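Local atomic coordinates of mannan endo-1,4-beta-mannosidase (Bacillus subtilis, PDB entry 3CBW), a protein that hydrolyses internal beta-1,4-mannosidic linkages of mannan, galactomannan and glucomannan as a secreted endo-acting glycoside hydrolase of family 26. Residues Gly107-Ser112 / Gln165-Leu170; Gly158-Glu163 / Arg215-Leu220; Lys135-Ser140 / Lys201-Lys206. The protein carries 3 engineered substitutions. One frame throughout, in Å; residues are numbered along the deposited sequence. Where two conformers were deposited one is given.

Interaction 1: Gly107-Ser112 / Gln165-Leu170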
# COMPACT_ATOMS: atom_id res chain seq x y z
N GLY A 107 -11.75 1.96 11.06
CA GLY A 107 -10.96 1.40 9.97
C GLY A 107 -9.50 1.78 10.12
O GLY A 107 -9.07 2.21 11.20
N ILE A 108 -8.72 1.59 9.05
CA ILE A 108 -7.29 1.91 9.05
C ILE A 108 -6.95 2.58 7.72
O ILE A 108 -7.35 2.10 6.66
CB ILE A 108 -6.40 0.64 9.19
CG1 ILE A 108 -6.68 -0.16 10.47
CG2 ILE A 108 -4.91 1.00 9.13
CD1 ILE A 108 -6.01 -1.54 10.46
N PRO A 109 -6.22 3.71 7.76
CA PRO A 109 -5.81 4.35 6.51
C PRO A 109 -4.56 3.73 5.88
O PRO A 109 -3.71 3.17 6.58
CB PRO A 109 -5.56 5.80 6.93
CG PRO A 109 -5.07 5.67 8.35
CD PRO A 109 -5.81 4.49 8.95
N GLN A 110 -4.48 3.87 4.57
CA GLN A 110 -3.35 3.41 3.78
C GLN A 110 -2.96 4.52 2.82
O GLN A 110 -3.82 5.13 2.19
CB GLN A 110 -3.72 2.15 2.98
CG GLN A 110 -2.58 1.52 2.17
CD GLN A 110 -2.56 1.83 0.66
OE1 GLN A 110 -1.93 1.07 -0.08
NE2 GLN A 110 -3.23 2.89 0.21
N ILE A 111 -1.66 4.77 2.71
CA ILE A 111 -1.14 5.78 1.77
C ILE A 111 -0.12 5.17 0.81
O ILE A 111 0.82 4.49 1.24
CB ILE A 111 -0.52 6.98 2.54
CG1 ILE A 111 -1.62 7.69 3.34
CG2 ILE A 111 0.19 7.95 1.59
CD1 ILE A 111 -1.14 8.74 4.33
N SER A 112 -0.34 5.43 -0.48
CA SER A 112 0.64 5.14 -1.53
C SER A 112 1.07 6.44 -2.19
O SER A 112 0.53 7.50 -1.89
CB SER A 112 0.06 4.18 -2.58
OG SER A 112 -1.08 4.73 -3.22
N GLN A 165 -2.33 12.64 15.93
CA GLN A 165 -3.54 12.04 16.50
C GLN A 165 -3.36 10.55 16.78
O GLN A 165 -4.34 9.84 17.04
CB GLN A 165 -4.74 12.27 15.58
CG GLN A 165 -5.15 13.72 15.42
CD GLN A 165 -6.11 14.14 16.50
OE1 GLN A 165 -5.70 14.42 17.63
NE2 GLN A 165 -7.40 14.18 16.17
N GLY A 166 -2.12 10.07 16.69
CA GLY A 166 -1.83 8.66 17.00
C GLY A 166 -2.41 7.66 16.00
O GLY A 166 -2.67 6.52 16.35
N VAL A 167 -2.62 8.09 14.75
CA VAL A 167 -3.26 7.25 13.74
C VAL A 167 -2.22 6.38 13.03
O VAL A 167 -1.33 6.92 12.36
CB VAL A 167 -3.97 8.13 12.71
CG1 VAL A 167 -4.54 7.30 11.57
CG2 VAL A 167 -5.06 8.96 13.39
N PRO A 168 -2.33 5.04 13.16
CA PRO A 168 -1.43 4.16 12.41
C PRO A 168 -1.74 4.25 10.92
O PRO A 168 -2.91 4.37 10.54
CB PRO A 168 -1.81 2.77 12.93
CG PRO A 168 -3.22 2.90 13.37
CD PRO A 168 -3.35 4.29 13.91
N VAL A 169 -0.71 4.15 10.10
CA VAL A 169 -0.86 4.25 8.65
C VAL A 169 -0.13 3.11 7.97
O VAL A 169 1.05 2.88 8.24
CB VAL A 169 -0.25 5.58 8.12
CG1 VAL A 169 -0.24 5.65 6.59
CG2 VAL A 169 -0.98 6.77 8.71
N LEU A 170 -0.83 2.42 7.07
CA LEU A 170 -0.20 1.45 6.19
C LEU A 170 0.47 2.27 5.08
O LEU A 170 -0.22 2.85 4.23
CB LEU A 170 -1.26 0.52 5.61
CG LEU A 170 -1.96 -0.40 6.61
CD1 LEU A 170 -3.20 -1.05 6.02
CD2 LEU A 170 -1.00 -1.46 7.15
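Two neighbouring parallel strands of the TIM barrel, 108-114 and 169-172, come together where P109, Q110 and I111 meet V169 and L170. The register is set by the bridge between Q110 and L170. L170 binds on both sides of Q110: its N donates to P109 O at 3.0 Å, and its O receives I111 N at 2.8 Å. The same L170 O is also approached by Q110 CA at 3.2 Å in a CA-H...O contact.

Around this short ladder the side chains divide between the two faces of the sheet. Q110 and L170 share one face, where Q110 CG lies 3.8 Å from L170 CB and the two side chains cross at about a right angle. With CG anti to the backbone N (chi1 -177°) and a bend at chi2, the glutamine carries its amide away from L170, and Q110 OE1 accepts a hydrogen bond from R172 NE. On the other face, I111 CD1 rests 3.9 Å from V169 CG1. Nearer the start of the strands the P109 ring takes over, its CG meeting V167 CG1 at 3.6 Å. P109 CD also presses to 3.3 Å from P168 O, a buried carbonyl for which the model offers no hydrogen-bond partner.

The Q110 side chain lies about 6 Å from those of E275 and W307, by similarity the nucleophile and a substrate-binding residue, so this face probably borders the catalytic centre. Outward, I111 and V169 pack on L162 of helix 143-163, while P109 and V167 reach L99 and W103 of helix 96-104. Strand 72-79 continues the sheet beyond Q110 through backbone bonds to Y73 and C75.

Interaction 2: Gly158-Glu163 / Arg215-Leu220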
# COMPACT_ATOMS: atom_id res chain seq x y z
N GLY A 158 2.75 15.94 5.76
CA GLY A 158 1.41 15.36 5.76
C GLY A 158 1.30 14.21 6.74
O GLY A 158 0.35 14.13 7.50
N LEU A 159 2.28 13.32 6.73
CA LEU A 159 2.23 12.17 7.63
C LEU A 159 2.24 12.58 9.11
O LEU A 159 1.58 11.96 9.95
CB LEU A 159 3.35 11.16 7.32
CG LEU A 159 3.26 10.52 5.93
CD1 LEU A 159 4.49 9.70 5.65
CD2 LEU A 159 2.02 9.68 5.79
N GLN A 160 2.96 13.66 9.41
CA GLN A 160 3.02 14.16 10.78
C GLN A 160 1.64 14.52 11.32
O GLN A 160 1.37 14.32 12.50
CB GLN A 160 3.92 15.40 10.82
CG GLN A 160 4.08 16.02 12.18
CD GLN A 160 4.88 15.15 13.11
OE1 GLN A 160 5.94 14.65 12.74
NE2 GLN A 160 4.38 14.98 14.33
N GLU A 161 0.77 15.03 10.45
CA GLU A 161 -0.58 15.40 10.88
C GLU A 161 -1.32 14.18 11.45
O GLU A 161 -2.00 14.26 12.47
CB GLU A 161 -1.36 16.02 9.73
CG GLU A 161 -2.72 16.53 10.18
CD GLU A 161 -3.53 17.15 9.07
OE1 GLU A 161 -3.11 17.13 7.88
OE2 GLU A 161 -4.62 17.65 9.41
N LEU A 162 -1.16 13.03 10.80
CA LEU A 162 -1.78 11.79 11.27
C LEU A 162 -1.12 11.30 12.56
O LEU A 162 -1.80 10.85 13.48
CB LEU A 162 -1.73 10.71 10.18
CG LEU A 162 -2.27 11.17 8.81
CD1 LEU A 162 -1.90 10.18 7.72
CD2 LEU A 162 -3.75 11.41 8.82
N GLU A 163 0.20 11.41 12.63
CA GLU A 163 0.93 10.98 13.82
C GLU A 163 0.50 11.75 15.06
O GLU A 163 0.45 11.19 16.16
CB GLU A 163 2.43 11.14 13.59
CG GLU A 163 3.26 10.47 14.66
CD GLU A 163 4.70 10.83 14.59
OE1 GLU A 163 5.04 11.80 13.88
OE2 GLU A 163 5.50 10.12 15.24
N ARG A 215 12.66 12.44 10.15
CA ARG A 215 11.36 13.02 10.44
C ARG A 215 10.65 12.42 11.65
O ARG A 215 9.58 12.90 12.05
CB ARG A 215 10.49 13.01 9.19
CG ARG A 215 11.09 13.83 8.04
CD ARG A 215 11.21 15.35 8.38
NE ARG A 215 9.90 15.83 8.79
CZ ARG A 215 9.09 16.60 8.05
NH1 ARG A 215 9.48 17.08 6.88
NH2 ARG A 215 7.89 16.89 8.50
N GLY A 216 11.23 11.38 12.25
CA GLY A 216 10.71 10.81 13.49
C GLY A 216 9.31 10.25 13.41
O GLY A 216 8.57 10.22 14.40
N LEU A 217 8.92 9.76 12.23
CA LEU A 217 7.54 9.31 12.03
C LEU A 217 7.32 7.91 12.60
O LEU A 217 7.81 6.92 12.05
CB LEU A 217 7.14 9.41 10.56
CG LEU A 217 7.16 10.83 9.99
CD1 LEU A 217 7.04 10.81 8.49
CD2 LEU A 217 6.08 11.74 10.56
N ASP A 218 6.57 7.83 13.70
CA ASP A 218 6.49 6.63 14.54
C ASP A 218 5.15 5.89 14.44
O ASP A 218 4.89 4.99 15.23
CB ASP A 218 6.84 6.99 16.00
CG ASP A 218 8.29 7.38 16.19
OD1 ASP A 218 9.14 6.90 15.41
OD2 ASP A 218 8.56 8.16 17.13
N HIS A 219 4.35 6.24 13.44
CA HIS A 219 3.02 5.68 13.25
C HIS A 219 2.92 4.92 11.93
O HIS A 219 1.82 4.57 11.51
CB HIS A 219 1.98 6.80 13.29
CG HIS A 219 2.13 7.80 12.18
ND1 HIS A 219 3.36 8.26 11.75
CD2 HIS A 219 1.20 8.39 11.39
CE1 HIS A 219 3.17 9.11 10.75
NE2 HIS A 219 1.87 9.21 10.52
N LEU A 220 4.05 4.65 11.28
CA LEU A 220 4.05 4.01 9.96
C LEU A 220 4.32 2.52 10.02
O LEU A 220 5.20 2.05 10.74
CB LEU A 220 5.10 4.65 9.04
CG LEU A 220 5.02 6.17 8.86
CD1 LEU A 220 6.10 6.67 7.93
CD2 LEU A 220 3.63 6.59 8.36
O HOH W 1 7.98 14.91 10.85
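E163 OE2 accepts the backbone N of D218 at 3.0 Å, met from well above the carboxylate plane (66° out of it). The extended E163 side chain reaches across the H219 ring to this bond, with CG anti to the backbone N (chi1 -169°). D218 OD2 lies 4.1 Å from E163 OE2, and D218 OD1 is bound by N16 ND2. A water bridges Q160 and R215: it donates to Q160 OE1 and R215 O and accepts from R215 NE, while R215 NH2 forms a salt bridge with D157 and Q160 NE2 is hydrogen-bonded to N164 OD1. H219 NE2 adds a weak, bent hydrogen bond to L159 O at 2.8 Å.

The imidazole is sandwiched. E163 CB sits over the centre of one face in a CH-pi contact, 3.5 Å from the centroid, and L220 CD2 covers the opposite face nearer its rim. L217 fits between helix residues, its CD1 3.9 Å from L159 CB and its CD2 3.5 Å from E163 OE1.

The loop that leads from helix 194-214 into strand 220-224 lies against the last turn of helix 143-163. M211 of helix 194-214 packs on L159, L217 and L220, and V169 of strand 169-172 on L162, H219 and L220.

Interaction 3: Lys135-Ser140 / Lys201-Lys206. Engineered in segment 135-140: K136 (natural residue Asn).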
# COMPACT_ATOMS: atom_id res chain seq x y z
N LYS A 135 21.22 6.92 -9.83
CA LYS A 135 22.28 7.19 -8.85
C LYS A 135 22.26 8.64 -8.39
O LYS A 135 22.50 8.91 -7.22
CB LYS A 135 23.67 6.85 -9.41
CG LYS A 135 23.96 5.37 -9.49
CD LYS A 135 25.23 5.08 -10.28
CE LYS A 135 25.68 3.65 -10.08
NZ LYS A 135 26.30 3.45 -8.74
N LYS A 136 21.99 9.56 -9.31
CA LYS A 136 21.92 10.98 -8.95
C LYS A 136 20.78 11.26 -7.97
O LYS A 136 20.94 12.04 -7.03
CB LYS A 136 21.78 11.86 -10.19
CG LYS A 136 23.01 11.84 -11.08
CD LYS A 136 22.82 12.71 -12.31
CE LYS A 136 24.10 12.80 -13.14
NZ LYS A 136 23.91 13.71 -14.30
N ILE A 137 19.64 10.61 -8.19
CA ILE A 137 18.48 10.76 -7.31
C ILE A 137 18.81 10.36 -5.87
O ILE A 137 18.29 10.95 -4.92
CB ILE A 137 17.28 9.94 -7.86
CG1 ILE A 137 16.81 10.53 -9.20
CG2 ILE A 137 16.14 9.84 -6.81
CD1 ILE A 137 15.75 9.70 -9.95
N LEU A 138 19.68 9.37 -5.71
CA LEU A 138 20.06 8.85 -4.40
C LEU A 138 21.01 9.78 -3.65
O LEU A 138 21.17 9.65 -2.43
CB LEU A 138 20.70 7.47 -4.54
CG LEU A 138 19.72 6.38 -4.96
CD1 LEU A 138 20.46 5.14 -5.35
CD2 LEU A 138 18.76 6.09 -3.82
N ASP A 139 21.62 10.70 -4.39
CA ASP A 139 22.66 11.57 -3.87
C ASP A 139 22.01 12.90 -3.53
O ASP A 139 21.65 13.67 -4.41
CB ASP A 139 23.74 11.72 -4.95
CG ASP A 139 24.87 12.67 -4.56
OD1 ASP A 139 24.77 13.37 -3.52
OD2 ASP A 139 25.85 12.72 -5.33
N SER A 140 21.88 13.17 -2.23
CA SER A 140 21.19 14.37 -1.73
C SER A 140 21.83 15.69 -2.19
O SER A 140 21.21 16.74 -2.09
CB SER A 140 21.08 14.33 -0.20
OG SER A 140 20.16 13.33 0.21
N LYS A 201 16.80 -0.87 -3.72
CA LYS A 201 16.91 -1.12 -2.29
C LYS A 201 17.45 0.12 -1.59
O LYS A 201 16.96 0.47 -0.51
CB LYS A 201 17.77 -2.34 -1.99
CG LYS A 201 17.15 -3.65 -2.44
CD LYS A 201 18.11 -4.77 -2.17
CE LYS A 201 17.73 -6.02 -2.91
NZ LYS A 201 18.88 -6.96 -2.90
N GLN A 202 18.44 0.77 -2.19
CA GLN A 202 18.98 2.01 -1.64
C GLN A 202 17.92 3.10 -1.55
O GLN A 202 17.85 3.82 -0.56
CB GLN A 202 20.16 2.48 -2.48
CG GLN A 202 21.36 1.56 -2.36
CD GLN A 202 22.48 1.94 -3.31
OE1 GLN A 202 22.93 3.08 -3.31
NE2 GLN A 202 22.91 0.99 -4.14
N LEU A 203 17.08 3.21 -2.58
CA LEU A 203 16.03 4.22 -2.59
C LEU A 203 14.97 3.96 -1.52
O LEU A 203 14.53 4.88 -0.82
CB LEU A 203 15.40 4.31 -3.98
CG LEU A 203 14.30 5.37 -4.16
CD1 LEU A 203 14.82 6.79 -3.95
CD2 LEU A 203 13.67 5.23 -5.54
N TYR A 204 14.56 2.70 -1.38
CA TYR A 204 13.60 2.35 -0.37
C TYR A 204 14.17 2.69 1.02
O TYR A 204 13.48 3.30 1.84
CB TYR A 204 13.25 0.87 -0.48
CG TYR A 204 12.15 0.44 0.45
CD1 TYR A 204 10.88 0.11 -0.02
CD2 TYR A 204 12.39 0.34 1.82
CE1 TYR A 204 9.88 -0.30 0.87
CE2 TYR A 204 11.42 -0.04 2.69
CZ TYR A 204 10.17 -0.35 2.23
OH TYR A 204 9.26 -0.78 3.15
N LYS A 205 15.42 2.31 1.26
CA LYS A 205 16.05 2.59 2.55
C LYS A 205 16.21 4.09 2.79
O LYS A 205 16.08 4.55 3.92
CB LYS A 205 17.38 1.88 2.67
CG LYS A 205 17.26 0.38 2.72
CD LYS A 205 18.65 -0.20 2.84
CE LYS A 205 18.71 -1.65 2.50
NZ LYS A 205 20.14 -2.05 2.47
N LYS A 206 16.48 4.85 1.73
CA LYS A 206 16.58 6.31 1.84
C LYS A 206 15.25 6.90 2.31
O LYS A 206 15.20 7.77 3.18
CB LYS A 206 16.98 6.88 0.49
CG LYS A 206 17.11 8.38 0.43
CD LYS A 206 17.69 8.78 -0.93
CE LYS A 206 17.89 10.25 -1.04
NZ LYS A 206 19.17 10.70 -0.41
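The ammonium group of K206 is gripped by two oxygens of segment 135-140: K206 NZ donates to S140 OG at 2.9 Å and to L138 O at 3.0 Å. The second bond comes from above the carbonyl plane, 56° out of it, so the approach is not on a lone pair. K206 runs out straight from its helix, CG anti to the backbone N (chi1 179°), and turns only at chi4 (82°), which swings NZ towards the two acceptors. S140 OG is in turn hydrogen-bonded to N149 ND2 of helix 143-163, so the serine hydroxyl joins the lysine to a third helix.

Beneath this polar clasp, L138 is the main apolar contributor. Its CD2 lies against the backbone of helix 194-214, 3.5 Å from L203 CA, and also touches L203 CB at 3.8 Å. The other branch, CD1, turns to Q202 and lies 3.9 Å from Q202 CB; the leucine and glutamine side chains cross at about a right angle. The amide nitrogen of Q202 bonds within its own helix, to S198 OG. The methylenes of K206 extend the apolar surface, CD lying 4.1 Å from L138 CD2. I137 reaches L203 more loosely, CG2 to CD1 at 4.4 Å, and L148 of helix 143-163 backs both L203 and K206.

On the way to helix 143-163, T142 OG1 is hydrogen-bonded to both K136 O and D139 O. The contact therefore joins a short helix preceding 143-163 to helix 194-214, through a leucine laid against a helix backbone and a lysine reaching carbonyl and hydroxyl oxygens, in the outer helical layer of the family 26 TIM barrel.

Overall arrangement
All three contacts interlock along the chain: their first segments come in the order 107-112, 135-140 and 158-163, and their second segments in the order 165-170, 201-206 and 215-220. Interactions 1 and 2 have centres 10 Å apart and touch directly. V169 N is probably hydrogen-bonded to H219 O, joining strand 169-172 to the 215-220 segment, and I111 CD1 packs on L159 CD2, joining the barrel wall to helix 143-163. Interaction 3 is farther out, its centre 25 Å from interaction 1 and 21 Å from interaction 2. Helix 194-214, which carries its second segment, runs on to the loop of interaction 2, linking the outer helical layer with the strands of the barrel wall.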